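CRISPR-associated endonuclease Cas9 (PDB 5X2H) cleaves DNA that matches its guide RNA, serving CRISPR adaptive immunity through a RuvC-like domain and, in the native protein, an HNH nuclease domain. Local coordinates at residues L638-F649 and I668-G679; P755-F763 and S769-N777. One frame throughout, in Å; residues are numbered along the deposited sequence.

Overall arrangement
Interaction 1 (638-649 with 668-679) and interaction 2 (755-763 with 769-777) follow one another along the chain, the first closing before the second opens, and they belong to the wedge and PAM-interacting C-terminal families respectively. Their centres lie 30 Å apart and their nearest atoms about 9 Å apart, so they do not touch. Interaction 1 is away from the annotated nuclease sites but bonds directly to guide RNA and DNA. Interaction 2 is a hairpin within a sheet; its nearest atom is about 4 Å from nucleic acid, and the side chain of His-775 is about 11 Å from that of His-558, a predicted magnesium ligand.

Interaction 1 of 2, residues L638-F649 and I668-G679; sequences LHEETFRKEEEF and IRKVNGKIVKNG. With nucleotides of chain C; nucleotides of chain B.
Arg-644 N donates to Ile-675 O at 2.9 Å, forming a single antiparallel bridge, and Glu-640 N donates to Lys-677 O, also at 2.9 Å. Between them a water receives the N-H groups of Arg-644 NE and Lys-677 N and donates to Glu-640 OE1 and Thr-642 O.

Apolar contact runs along both flanks. Lys-674 CD stands 3.4 Å from the centroid of the Phe-643 ring, 2° off its normal, a nearly axial CH-pi contact; Val-676 CG1 meets the same ring at its edge. Phe-649 and Ile-675 run alongside each other in opposite directions, Phe-649 CE1 3.7 Å from Ile-675 CG2; the ring also touches Ile-668.

Among the charged groups, Arg-644 NH1 bonds Glu-648 OE2 at 2.9 Å through the syn lone pair, and NH2 makes a longer salt bridge to Glu-640 as well as one to a DNA phosphate. The extended Lys-677 chain lies beside Glu-640 and sets NZ over one guanidinium face of Arg-644, opposite Thr-642 CG2.

The nucleic acid bonds flank this core. With CG between backbone N and carbonyl carbon (chi1 52°), His-639 ND1 donates to Glu-640 O at 2.6 Å, and NE2 is hydrogen-bonded to O2' of A49 of chain B at 2.7 Å. Val-671 CG2 covers one ring face; Val-676 CG2 abuts His-639 CB. Thr-642 OG1 donates to OP2 of DG9 of chain C at 2.6 Å, while Glu-641 N donates to OP1.

Amide and hydroxyl donors gripping one phosphate are consistent with the phosphate-lock loop of Cas9 enzymes; the hairpin thus backs a loop that holds DNA and hydrogen-bonds an RNA 2'-hydroxyl.

Interaction 2 of 2, residues P755-F763 and S769-N777; sequences PEFVYYNAF and SLIVSKHDN
Val-758 begins the side-chain contact, setting CG2 3.6 Å from Val-772 CB as the two side chains meet at a slant.

Tyr-759 and Ser-773 form a hydrogen-bonded antiparallel pair: Tyr-759 N donates to Ser-773 O at 3.0 Å with an N-H...O angle of 168°, and Ser-773 N returns a bond to Tyr-759 O. The tyrosine ring passes His-775, where Tyr-759 CE2 lies 3.7 Å from His-775 CB, and its OH is bonded to Val-626 O and Lys-628 N. A water that accepts from His-775 N donates to Phe-757 O, linking strand 756-763 to the loop that follows 769-773.

Tyr-760 is paired with Val-772 without hydrogen bonds. Its CG lies opposite the backbone N (chi1 162°), which lays the ring forward over the backbone at Ala-762: Ala-762 N sits over the centre of one face, and Leu-770 CD2 meets the edge, 3.6 Å from Tyr-760 CE1.

Asn-761 breaks the alternation. Its N bonds Ile-771 O at 2.8 Å, and Ala-762 N reaches the same oxygen more weakly at 3.4 Å, so two consecutive residues oppose one: a classic beta bulge. Regular pairing resumes as Ile-771 N donates to Ala-762 O at 3.0 Å, almost straight at 169°. Phe-763 then pairs with Leu-770 without hydrogen bonds, its CA 3.5 Å from Ser-769 O in a CA-H...O contact.

The hairpin belongs to the PI C-terminal domain family region, and Ala-762, at the bulge, packs on a DNA phosphate. Flanking it in the antiparallel sheet are strand 744-748, bonded to 756-764, and strand 799-804, which borders 769-773. Strand 683-689 packs on the Tyr-760 and Phe-763 face through Val-684, while His-775 stacks on Phe-625.

Interaction 1 of 2, residues L638-F649 and I668-G679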
loop_
_atom_site.group_PDB
_atom_site.type_symbol
_atom_site.label_atom_id
_atom_site.label_comp_id
_atom_site.label_asym_id
_atom_site.label_seq_id
_atom_site.Cartn_x
_atom_site.Cartn_y
_atom_site.Cartn_z
ATOM N N LEU A 638 11.417 -4.048 -12.565
ATOM C CA LEU A 638 12.628 -4.439 -13.277
ATOM C C LEU A 638 12.635 -3.969 -14.723
ATOM O O LEU A 638 13.684 -4.042 -15.374
ATOM C CB LEU A 638 12.791 -5.957 -13.240
ATOM C CG LEU A 638 12.878 -6.573 -11.845
ATOM C CD1 LEU A 638 13.082 -8.086 -11.923
ATOM C CD2 LEU A 638 13.992 -5.903 -11.051
ATOM N N HIS A 639 11.506 -3.488 -15.228
ATOM C CA HIS A 639 11.363 -3.140 -16.633
ATOM C C HIS A 639 10.003 -2.488 -16.817
ATOM O O HIS A 639 9.129 -2.580 -15.951
ATOM C CB HIS A 639 11.499 -4.375 -17.527
ATOM C CG HIS A 639 10.598 -5.505 -17.136
ATOM N ND1 HIS A 639 9.255 -5.527 -17.447
ATOM C CD2 HIS A 639 10.843 -6.646 -16.449
ATOM C CE1 HIS A 639 8.713 -6.635 -16.971
ATOM N NE2 HIS A 639 9.656 -7.333 -16.364
ATOM N N GLU A 640 9.834 -1.821 -17.955
ATOM C CA GLU A 640 8.512 -1.342 -18.319
ATOM C C GLU A 640 7.559 -2.523 -18.495
ATOM O O GLU A 640 7.970 -3.663 -18.733
ATOM C CB GLU A 640 8.569 -0.508 -19.598
ATOM C CG GLU A 640 9.045 0.922 -19.395
ATOM C CD GLU A 640 8.782 1.800 -20.606
ATOM O OE1 GLU A 640 8.348 1.267 -21.652
ATOM O OE2 GLU A 640 9.003 3.026 -20.507
ATOM N N GLU A 641 6.268 -2.240 -18.371
ATOM C CA GLU A 641 5.261 -3.289 -18.410
ATOM C C GLU A 641 4.725 -3.562 -19.811
ATOM O O GLU A 641 3.988 -4.536 -19.993
ATOM C CB GLU A 641 4.108 -2.935 -17.466
ATOM C CG GLU A 641 4.547 -2.845 -16.009
ATOM C CD GLU A 641 3.438 -2.408 -15.081
ATOM O OE1 GLU A 641 2.501 -1.732 -15.544
ATOM O OE2 GLU A 641 3.503 -2.745 -13.884
ATOM N N THR A 642 5.078 -2.748 -20.800
ATOM C CA THR A 642 4.628 -2.961 -22.171
ATOM C C THR A 642 5.574 -3.922 -22.879
ATOM O O THR A 642 6.756 -3.614 -23.063
ATOM C CB THR A 642 4.555 -1.641 -22.935
ATOM O OG1 THR A 642 3.647 -0.754 -22.271
ATOM C CG2 THR A 642 4.079 -1.883 -24.360
ATOM N N PHE A 643 5.056 -5.080 -23.275
ATOM C CA PHE A 643 5.819 -6.010 -24.096
ATOM C C PHE A 643 5.848 -5.497 -25.532
ATOM O O PHE A 643 4.814 -5.100 -26.079
ATOM C CB PHE A 643 5.203 -7.407 -24.034
ATOM C CG PHE A 643 5.017 -7.929 -22.634
ATOM C CD1 PHE A 643 5.986 -7.724 -21.669
ATOM C CD2 PHE A 643 3.866 -8.617 -22.284
ATOM C CE1 PHE A 643 5.815 -8.202 -20.378
ATOM C CE2 PHE A 643 3.688 -9.095 -20.999
ATOM C CZ PHE A 643 4.663 -8.888 -20.044
ATOM N N ARG A 644 7.030 -5.499 -26.141
ATOM C CA ARG A 644 7.223 -4.894 -27.451
ATOM C C ARG A 644 7.786 -5.901 -28.442
ATOM O O ARG A 644 8.500 -6.836 -28.070
ATOM C CB ARG A 644 8.160 -3.683 -27.367
ATOM C CG ARG A 644 7.701 -2.636 -26.377
ATOM C CD ARG A 644 8.578 -1.403 -26.403
ATOM N NE ARG A 644 8.085 -0.406 -25.460
ATOM C CZ ARG A 644 7.088 0.433 -25.721
ATOM N NH1 ARG A 644 6.484 0.402 -26.903
ATOM N NH2 ARG A 644 6.695 1.304 -24.803
ATOM N N LYS A 645 7.465 -5.693 -29.716
ATOM C CA LYS A 645 8.080 -6.465 -30.783
ATOM C C LYS A 645 9.454 -5.894 -31.098
ATOM O O LYS A 645 9.670 -4.682 -31.018
ATOM C CB LYS A 645 7.206 -6.448 -32.036
ATOM C CG LYS A 645 5.735 -6.713 -31.778
ATOM C CD LYS A 645 5.068 -7.266 -33.025
ATOM C CE LYS A 645 3.680 -6.683 -33.221
ATOM N NZ LYS A 645 2.961 -7.351 -34.340
ATOM N N GLU A 646 10.389 -6.776 -31.455
ATOM C CA GLU A 646 11.745 -6.322 -31.735
ATOM C C GLU A 646 11.802 -5.393 -32.940
ATOM O O GLU A 646 12.742 -4.600 -33.051
ATOM C CB GLU A 646 12.672 -7.522 -31.939
ATOM C CG GLU A 646 12.332 -8.386 -33.136
ATOM C CD GLU A 646 13.224 -9.608 -33.242
ATOM O OE1 GLU A 646 13.146 -10.484 -32.355
ATOM O OE2 GLU A 646 14.009 -9.687 -34.210
ATOM N N GLU A 647 10.807 -5.461 -33.832
ATOM C CA GLU A 647 10.754 -4.559 -34.976
ATOM C C GLU A 647 10.617 -3.100 -34.562
ATOM O O GLU A 647 11.005 -2.215 -35.331
ATOM C CB GLU A 647 9.593 -4.936 -35.900
ATOM C CG GLU A 647 9.836 -6.167 -36.762
ATOM C CD GLU A 647 9.619 -7.473 -36.018
ATOM O OE1 GLU A 647 9.174 -7.438 -34.847
ATOM O OE2 GLU A 647 9.896 -8.540 -36.612
ATOM N N GLU A 648 10.077 -2.830 -33.368
ATOM C CA GLU A 648 9.922 -1.447 -32.921
ATOM C C GLU A 648 11.266 -0.744 -32.788
ATOM O O GLU A 648 11.330 0.488 -32.865
ATOM C CB GLU A 648 9.175 -1.401 -31.587
ATOM C CG GLU A 648 7.673 -1.624 -31.678
ATOM C CD GLU A 648 7.003 -1.655 -30.308
ATOM O OE1 GLU A 648 6.150 -2.541 -30.079
ATOM O OE2 GLU A 648 7.338 -0.802 -29.456
ATOM N N PHE A 649 12.344 -1.503 -32.601
ATOM C CA PHE A 649 13.672 -0.945 -32.391
ATOM C C PHE A 649 14.569 -1.042 -33.622
ATOM O O PHE A 649 15.718 -0.592 -33.565
ATOM C CB PHE A 649 14.351 -1.640 -31.203
ATOM C CG PHE A 649 13.599 -1.513 -29.901
ATOM C CD1 PHE A 649 12.597 -2.417 -29.569
ATOM C CD2 PHE A 649 13.909 -0.509 -28.998
ATOM C CE1 PHE A 649 11.911 -2.308 -28.371
ATOM C CE2 PHE A 649 13.226 -0.398 -27.792
ATOM C CZ PHE A 649 12.226 -1.296 -27.482
ATOM N N ILE A 668 17.969 -2.697 -23.521
ATOM C CA ILE A 668 16.654 -3.315 -23.435
ATOM C C ILE A 668 16.841 -4.700 -22.836
ATOM O O ILE A 668 17.941 -5.257 -22.830
ATOM C CB ILE A 668 15.939 -3.421 -24.802
ATOM C CG1 ILE A 668 16.878 -4.032 -25.847
ATOM C CG2 ILE A 668 15.410 -2.065 -25.241
ATOM C CD1 ILE A 668 16.221 -4.291 -27.194
ATOM N N ARG A 669 15.746 -5.255 -22.325
ATOM C CA ARG A 669 15.760 -6.570 -21.711
ATOM C C ARG A 669 14.815 -7.499 -22.458
ATOM O O ARG A 669 13.884 -7.062 -23.141
ATOM C CB ARG A 669 15.357 -6.502 -20.233
ATOM C CG ARG A 669 15.974 -5.345 -19.469
ATOM C CD ARG A 669 17.456 -5.546 -19.215
ATOM N NE ARG A 669 18.039 -4.376 -18.564
ATOM C CZ ARG A 669 19.204 -4.374 -17.923
ATOM N NH1 ARG A 669 19.919 -5.487 -17.837
ATOM N NH2 ARG A 669 19.650 -3.258 -17.361
ATOM N N LYS A 670 15.068 -8.795 -22.313
ATOM C CA LYS A 670 14.209 -9.842 -22.857
ATOM C C LYS A 670 13.814 -10.746 -21.694
ATOM O O LYS A 670 14.622 -11.562 -21.237
ATOM C CB LYS A 670 14.921 -10.618 -23.962
ATOM C CG LYS A 670 14.039 -10.953 -25.154
ATOM C CD LYS A 670 13.939 -12.450 -25.380
ATOM C CE LYS A 670 14.522 -12.857 -26.720
ATOM N NZ LYS A 670 15.997 -12.675 -26.763
ATOM N N VAL A 671 12.588 -10.589 -21.200
ATOM C CA VAL A 671 12.062 -11.417 -20.121
ATOM C C VAL A 671 10.961 -12.302 -20.692
ATOM O O VAL A 671 10.068 -11.818 -21.399
ATOM C CB VAL A 671 11.556 -10.567 -18.936
ATOM C CG1 VAL A 671 12.662 -9.647 -18.434
ATOM C CG2 VAL A 671 10.321 -9.751 -19.304
ATOM N N ASN A 672 11.052 -13.605 -20.421
ATOM C CA ASN A 672 10.062 -14.577 -20.891
ATOM C C ASN A 672 9.861 -14.492 -22.403
ATOM O O ASN A 672 8.756 -14.702 -22.910
ATOM C CB ASN A 672 8.729 -14.400 -20.162
ATOM C CG ASN A 672 8.878 -14.481 -18.654
ATOM O OD1 ASN A 672 9.664 -15.281 -18.141
ATOM N ND2 ASN A 672 8.136 -13.642 -17.934
ATOM N N GLY A 673 10.930 -14.177 -23.130
ATOM C CA GLY A 673 10.829 -14.009 -24.566
ATOM C C GLY A 673 10.183 -12.720 -25.017
ATOM O O GLY A 673 9.795 -12.609 -26.181
ATOM N N LYS A 674 10.060 -11.733 -24.132
ATOM C CA LYS A 674 9.385 -10.478 -24.438
ATOM C C LYS A 674 10.370 -9.323 -24.309
ATOM O O LYS A 674 11.090 -9.230 -23.310
ATOM C CB LYS A 674 8.193 -10.259 -23.504
ATOM C CG LYS A 674 7.387 -11.520 -23.222
ATOM C CD LYS A 674 6.382 -11.283 -22.109
ATOM C CE LYS A 674 5.799 -12.589 -21.592
ATOM N NZ LYS A 674 5.054 -13.332 -22.647
ATOM N N ILE A 675 10.395 -8.451 -25.314
ATOM C CA ILE A 675 11.263 -7.276 -25.298
ATOM C C ILE A 675 10.620 -6.195 -24.440
ATOM O O ILE A 675 9.443 -5.861 -24.623
ATOM C CB ILE A 675 11.517 -6.767 -26.725
ATOM C CG1 ILE A 675 12.140 -7.865 -27.590
ATOM C CG2 ILE A 675 12.412 -5.537 -26.697
ATOM C CD1 ILE A 675 13.607 -8.110 -27.312
ATOM N N VAL A 676 11.391 -5.642 -23.502
ATOM C CA VAL A 676 10.911 -4.613 -22.589
ATOM C C VAL A 676 12.009 -3.576 -22.381
ATOM O O VAL A 676 13.203 -3.886 -22.433
ATOM C CB VAL A 676 10.477 -5.209 -21.231
ATOM C CG1 VAL A 676 9.220 -6.076 -21.388
ATOM C CG2 VAL A 676 11.616 -6.020 -20.629
ATOM N N LYS A 677 11.595 -2.334 -22.136
ATOM C CA LYS A 677 12.537 -1.278 -21.808
ATOM C C LYS A 677 12.930 -1.356 -20.334
ATOM O O LYS A 677 12.311 -2.060 -19.531
ATOM C CB LYS A 677 11.947 0.096 -22.127
ATOM C CG LYS A 677 11.609 0.304 -23.598
ATOM C CD LYS A 677 11.178 1.737 -23.864
ATOM C CE LYS A 677 10.892 1.968 -25.338
ATOM N NZ LYS A 677 10.487 3.374 -25.595
ATOM N N ASN A 678 13.971 -0.607 -19.979
ATOM C CA ASN A 678 14.496 -0.651 -18.623
ATOM C C ASN A 678 13.515 -0.043 -17.624
ATOM O O ASN A 678 12.597 0.704 -17.975
ATOM C CB ASN A 678 15.833 0.087 -18.542
ATOM C CG ASN A 678 17.008 -0.806 -18.868
ATOM O OD1 ASN A 678 17.166 -1.879 -18.281
ATOM N ND2 ASN A 678 17.830 -0.382 -19.824
ATOM N N GLY A 679 13.717 -0.392 -16.362
ATOM C CA GLY A 679 13.127 0.320 -15.247
ATOM C C GLY A 679 14.023 1.457 -14.805
ATOM O O GLY A 679 14.837 1.973 -15.578
ATOM P P DG C 9 4.626 0.793 -19.112
ATOM O OP1 DG C 9 5.224 0.318 -17.843
ATOM O OP2 DG C 9 5.085 0.227 -20.397
ATOM O "O5'" DG C 9 3.043 0.598 -19.048
ATOM C "C5'" DG C 9 2.340 0.884 -17.854
ATOM C "C4'" DG C 9 0.849 0.930 -18.116
ATOM O "O4'" DG C 9 0.398 -0.372 -18.559
ATOM C "C3'" DG C 9 -0.001 1.301 -16.901
ATOM O "O3'" DG C 9 -0.840 2.394 -17.217
ATOM C "C2'" DG C 9 -0.808 0.034 -16.594
ATOM C "C1'" DG C 9 -0.820 -0.692 -17.933
ATOM N N9 DG C 9 -0.894 -2.142 -17.789
ATOM C C8 DG C 9 0.073 -2.968 -17.268
ATOM N N7 DG C 9 -0.270 -4.225 -17.258
ATOM C C5 DG C 9 -1.549 -4.234 -17.799
ATOM C C6 DG C 9 -2.430 -5.317 -18.032
ATOM O O6 DG C 9 -2.242 -6.517 -17.803
ATOM N N1 DG C 9 -3.632 -4.894 -18.594
ATOM C C2 DG C 9 -3.939 -3.588 -18.897
ATOM N N2 DG C 9 -5.147 -3.373 -19.436
ATOM N N3 DG C 9 -3.121 -2.563 -18.681
ATOM C C4 DG C 9 -1.947 -2.960 -18.133
ATOM P P A B 49 3.466 -11.871 -13.173
ATOM O OP1 A B 49 3.469 -13.345 -12.995
ATOM O OP2 A B 49 2.242 -11.086 -12.863
ATOM O "O5'" A B 49 4.665 -11.257 -12.319
ATOM C "C5'" A B 49 6.003 -11.701 -12.504
ATOM C "C4'" A B 49 6.740 -10.848 -13.510
ATOM O "O4'" A B 49 6.739 -9.464 -13.097
ATOM C "C3'" A B 49 8.209 -11.175 -13.718
ATOM O "O3'" A B 49 8.378 -12.261 -14.612
ATOM C "C2'" A B 49 8.794 -9.862 -14.252
ATOM O "O2'" A B 49 8.689 -9.799 -15.665
ATOM C "C1'" A B 49 7.862 -8.806 -13.642
ATOM N N9 A B 49 8.502 -7.962 -12.612
ATOM C C8 A B 49 8.713 -6.608 -12.702
ATOM N N7 A B 49 9.294 -6.080 -11.654
ATOM C C5 A B 49 9.479 -7.161 -10.806
ATOM C C6 A B 49 10.050 -7.261 -9.525
ATOM N N6 A B 49 10.556 -6.226 -8.851
ATOM N N1 A B 49 10.083 -8.481 -8.950
ATOM C C2 A B 49 9.576 -9.518 -9.625
ATOM N N3 A B 49 9.016 -9.549 -10.834
ATOM C C4 A B 49 8.995 -8.324 -11.380
ATOM P P A B 50 9.361 -13.480 -14.254
ATOM O OP1 A B 50 9.290 -14.457 -15.366
ATOM O OP2 A B 50 9.086 -13.910 -12.861
ATOM O "O5'" A B 50 10.816 -12.832 -14.292
ATOM C "C5'" A B 50 11.485 -12.602 -15.525
ATOM C "C4'" A B 50 12.946 -12.321 -15.298
ATOM O "O4'" A B 50 13.077 -11.192 -14.394
ATOM C "C3'" A B 50 13.728 -13.438 -14.624
ATOM O "O3'" A B 50 14.199 -14.406 -15.542
ATOM C "C2'" A B 50 14.846 -12.692 -13.911
ATOM O "O2'" A B 50 15.878 -12.344 -14.822
ATOM C "C1'" A B 50 14.130 -11.414 -13.485
ATOM N N9 A B 50 13.548 -11.535 -12.136
ATOM C C8 A B 50 12.216 -11.520 -11.807
ATOM N N7 A B 50 11.992 -11.639 -10.519
ATOM C C5 A B 50 13.261 -11.742 -9.968
ATOM C C6 A B 50 13.704 -11.897 -8.642
ATOM N N6 A B 50 12.885 -11.973 -7.594
ATOM N N1 A B 50 15.036 -11.968 -8.429
ATOM C C2 A B 50 15.857 -11.887 -9.485
ATOM N N3 A B 50 15.559 -11.745 -10.775
ATOM C C4 A B 50 14.229 -11.678 -10.952
HETATM O O HOH W 1 15.687 -2.360 -15.830
HETATM O O HOH W 2 8.593 -1.459 -22.702
#

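Interaction 2 of 2, residues P755-F763 and S769-N777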
loop_
_atom_site.group_PDB
_atom_site.type_symbol
_atom_site.label_atom_id
_atom_site.label_comp_id
_atom_site.label_asym_id
_atom_site.label_seq_id
_atom_site.Cartn_x
_atom_site.Cartn_y
_atom_site.Cartn_z
ATOM N N PRO A 755 33.753 25.949 -9.562
ATOM C CA PRO A 755 32.832 24.812 -9.453
ATOM C C PRO A 755 31.575 25.193 -8.682
ATOM O O PRO A 755 31.511 26.214 -7.998
ATOM C CB PRO A 755 33.652 23.760 -8.704
ATOM C CG PRO A 755 34.643 24.560 -7.912
ATOM C CD PRO A 755 34.982 25.747 -8.773
ATOM N N GLU A 756 30.558 24.342 -8.806
ATOM C CA GLU A 756 29.281 24.567 -8.145
ATOM C C GLU A 756 28.764 23.269 -7.546
ATOM O O GLU A 756 28.836 22.210 -8.179
ATOM C CB GLU A 756 28.237 25.137 -9.115
ATOM C CG GLU A 756 28.521 26.559 -9.583
ATOM C CD GLU A 756 28.405 27.584 -8.469
ATOM O OE1 GLU A 756 29.033 28.656 -8.583
ATOM O OE2 GLU A 756 27.685 27.325 -7.482
ATOM N N PHE A 757 28.246 23.359 -6.323
ATOM C CA PHE A 757 27.534 22.247 -5.706
ATOM C C PHE A 757 26.149 22.136 -6.328
ATOM O O PHE A 757 25.381 23.104 -6.322
ATOM C CB PHE A 757 27.420 22.444 -4.197
ATOM C CG PHE A 757 28.719 22.285 -3.459
ATOM C CD1 PHE A 757 29.211 21.023 -3.166
ATOM C CD2 PHE A 757 29.440 23.396 -3.048
ATOM C CE1 PHE A 757 30.403 20.870 -2.480
ATOM C CE2 PHE A 757 30.633 23.248 -2.363
ATOM C CZ PHE A 757 31.113 21.983 -2.076
ATOM N N VAL A 758 25.831 20.961 -6.868
ATOM C CA VAL A 758 24.524 20.694 -7.453
ATOM C C VAL A 758 24.077 19.306 -7.019
ATOM O O VAL A 758 24.883 18.465 -6.612
ATOM C CB VAL A 758 24.537 20.786 -8.996
ATOM C CG1 VAL A 758 24.927 22.192 -9.454
ATOM C CG2 VAL A 758 25.478 19.741 -9.579
ATOM N N TYR A 759 22.771 19.072 -7.106
ATOM C CA TYR A 759 22.212 17.748 -6.870
ATOM C C TYR A 759 22.130 16.999 -8.196
ATOM O O TYR A 759 21.569 17.512 -9.170
ATOM C CB TYR A 759 20.832 17.837 -6.221
ATOM C CG TYR A 759 20.861 18.030 -4.722
ATOM C CD1 TYR A 759 21.288 17.013 -3.879
ATOM C CD2 TYR A 759 20.446 19.224 -4.149
ATOM C CE1 TYR A 759 21.311 17.184 -2.504
ATOM C CE2 TYR A 759 20.463 19.403 -2.779
ATOM C CZ TYR A 759 20.896 18.382 -1.963
ATOM O OH TYR A 759 20.915 18.562 -0.599
ATOM N N TYR A 760 22.702 15.800 -8.232
ATOM C CA TYR A 760 22.547 14.928 -9.386
ATOM C C TYR A 760 21.113 14.416 -9.446
ATOM O O TYR A 760 20.569 13.952 -8.439
ATOM C CB TYR A 760 23.540 13.766 -9.299
ATOM C CG TYR A 760 23.212 12.584 -10.186
ATOM C CD1 TYR A 760 23.679 12.517 -11.492
ATOM C CD2 TYR A 760 22.448 11.525 -9.709
ATOM C CE1 TYR A 760 23.385 11.434 -12.301
ATOM C CE2 TYR A 760 22.145 10.443 -10.507
ATOM C CZ TYR A 760 22.613 10.401 -11.802
ATOM O OH TYR A 760 22.309 9.319 -12.595
ATOM N N ASN A 761 20.494 14.509 -10.622
ATOM C CA ASN A 761 19.120 14.052 -10.818
ATOM C C ASN A 761 19.007 12.848 -11.733
ATOM O O ASN A 761 18.215 11.946 -11.459
ATOM C CB ASN A 761 18.251 15.182 -11.383
ATOM C CG ASN A 761 17.979 16.273 -10.370
ATOM O OD1 ASN A 761 18.094 16.062 -9.163
ATOM N ND2 ASN A 761 17.609 17.447 -10.859
ATOM N N ALA A 762 19.776 12.806 -12.817
ATOM C CA ALA A 762 19.671 11.706 -13.762
ATOM C C ALA A 762 20.905 11.683 -14.648
ATOM O O ALA A 762 21.583 12.697 -14.837
ATOM C CB ALA A 762 18.407 11.815 -14.621
ATOM N N PHE A 763 21.182 10.500 -15.180
ATOM C CA PHE A 763 22.188 10.297 -16.210
ATOM C C PHE A 763 21.462 9.851 -17.472
ATOM O O PHE A 763 20.726 8.860 -17.447
ATOM C CB PHE A 763 23.224 9.262 -15.769
ATOM C CG PHE A 763 24.065 8.725 -16.893
ATOM C CD1 PHE A 763 25.009 9.527 -17.512
ATOM C CD2 PHE A 763 23.914 7.415 -17.327
ATOM C CE1 PHE A 763 25.784 9.040 -18.549
ATOM C CE2 PHE A 763 24.687 6.920 -18.362
ATOM C CZ PHE A 763 25.626 7.736 -18.973
ATOM N N SER A 769 25.070 12.387 -20.582
ATOM C CA SER A 769 25.032 13.702 -19.962
ATOM C C SER A 769 24.253 13.634 -18.656
ATOM O O SER A 769 23.580 12.644 -18.354
ATOM C CB SER A 769 24.406 14.739 -20.898
ATOM O OG SER A 769 23.090 14.352 -21.256
ATOM N N LEU A 770 24.341 14.714 -17.887
ATOM C CA LEU A 770 23.722 14.803 -16.577
ATOM C C LEU A 770 22.568 15.794 -16.584
ATOM O O LEU A 770 22.547 16.754 -17.361
ATOM C CB LEU A 770 24.729 15.237 -15.510
ATOM C CG LEU A 770 25.940 14.358 -15.211
ATOM C CD1 LEU A 770 26.843 15.055 -14.200
ATOM C CD2 LEU A 770 25.534 12.982 -14.710
ATOM N N ILE A 771 21.610 15.544 -15.698
ATOM C CA ILE A 771 20.614 16.524 -15.288
ATOM C C ILE A 771 20.903 16.853 -13.831
ATOM O O ILE A 771 20.990 15.947 -12.992
ATOM C CB ILE A 771 19.182 15.994 -15.463
ATOM C CG1 ILE A 771 18.846 15.816 -16.949
ATOM C CG2 ILE A 771 18.184 16.912 -14.767
ATOM C CD1 ILE A 771 17.500 15.121 -17.198
ATOM N N VAL A 772 21.087 18.139 -13.530
ATOM C CA VAL A 772 21.399 18.584 -12.179
ATOM C C VAL A 772 20.485 19.748 -11.824
ATOM O O VAL A 772 19.892 20.394 -12.691
ATOM C CB VAL A 772 22.881 18.995 -12.017
ATOM C CG1 VAL A 772 23.810 17.873 -12.466
ATOM C CG2 VAL A 772 23.170 20.268 -12.788
ATOM N N SER A 773 20.378 20.018 -10.525
ATOM C CA SER A 773 19.482 21.054 -10.036
ATOM C C SER A 773 20.132 21.795 -8.878
ATOM O O SER A 773 21.049 21.293 -8.223
ATOM C CB SER A 773 18.132 20.466 -9.602
ATOM O OG SER A 773 18.316 19.476 -8.610
ATOM N N LYS A 774 19.643 23.008 -8.639
ATOM C CA LYS A 774 20.140 23.832 -7.548
ATOM C C LYS A 774 19.446 23.441 -6.251
ATOM O O LYS A 774 18.254 23.123 -6.247
ATOM C CB LYS A 774 19.910 25.312 -7.860
ATOM C CG LYS A 774 20.544 26.283 -6.873
ATOM C CD LYS A 774 20.635 27.675 -7.480
ATOM C CE LYS A 774 21.205 28.691 -6.504
ATOM N NZ LYS A 774 20.186 29.151 -5.525
ATOM N N HIS A 775 20.198 23.479 -5.147
ATOM C CA HIS A 775 19.718 22.909 -3.889
ATOM C C HIS A 775 18.391 23.531 -3.463
ATOM O O HIS A 775 17.442 22.817 -3.119
ATOM C CB HIS A 775 20.776 23.076 -2.794
ATOM C CG HIS A 775 20.925 24.481 -2.300
ATOM N ND1 HIS A 775 21.674 25.428 -2.964
ATOM C CD2 HIS A 775 20.414 25.103 -1.210
ATOM C CE1 HIS A 775 21.621 26.572 -2.303
ATOM N NE2 HIS A 775 20.865 26.401 -1.234
ATOM N N ASP A 776 18.299 24.859 -3.496
ATOM C CA ASP A 776 17.102 25.554 -3.045
ATOM C C ASP A 776 16.104 25.811 -4.163
ATOM O O ASP A 776 14.992 26.269 -3.881
ATOM C CB ASP A 776 17.481 26.886 -2.381
ATOM C CG ASP A 776 18.331 27.768 -3.277
ATOM O OD1 ASP A 776 18.615 27.366 -4.424
ATOM O OD2 ASP A 776 18.718 28.868 -2.834
ATOM N N ASN A 777 16.473 25.526 -5.414
ATOM C CA ASN A 777 15.626 25.802 -6.575
ATOM C C ASN A 777 15.197 27.269 -6.611
ATOM O O ASN A 777 14.086 27.604 -7.025
ATOM C CB ASN A 777 14.410 24.872 -6.606
ATOM C CG ASN A 777 13.765 24.805 -7.975
ATOM O OD1 ASN A 777 14.328 24.232 -8.907
ATOM N ND2 ASN A 777 12.581 25.392 -8.103
HETATM O O HOH W 3 23.093 23.869 -5.376
#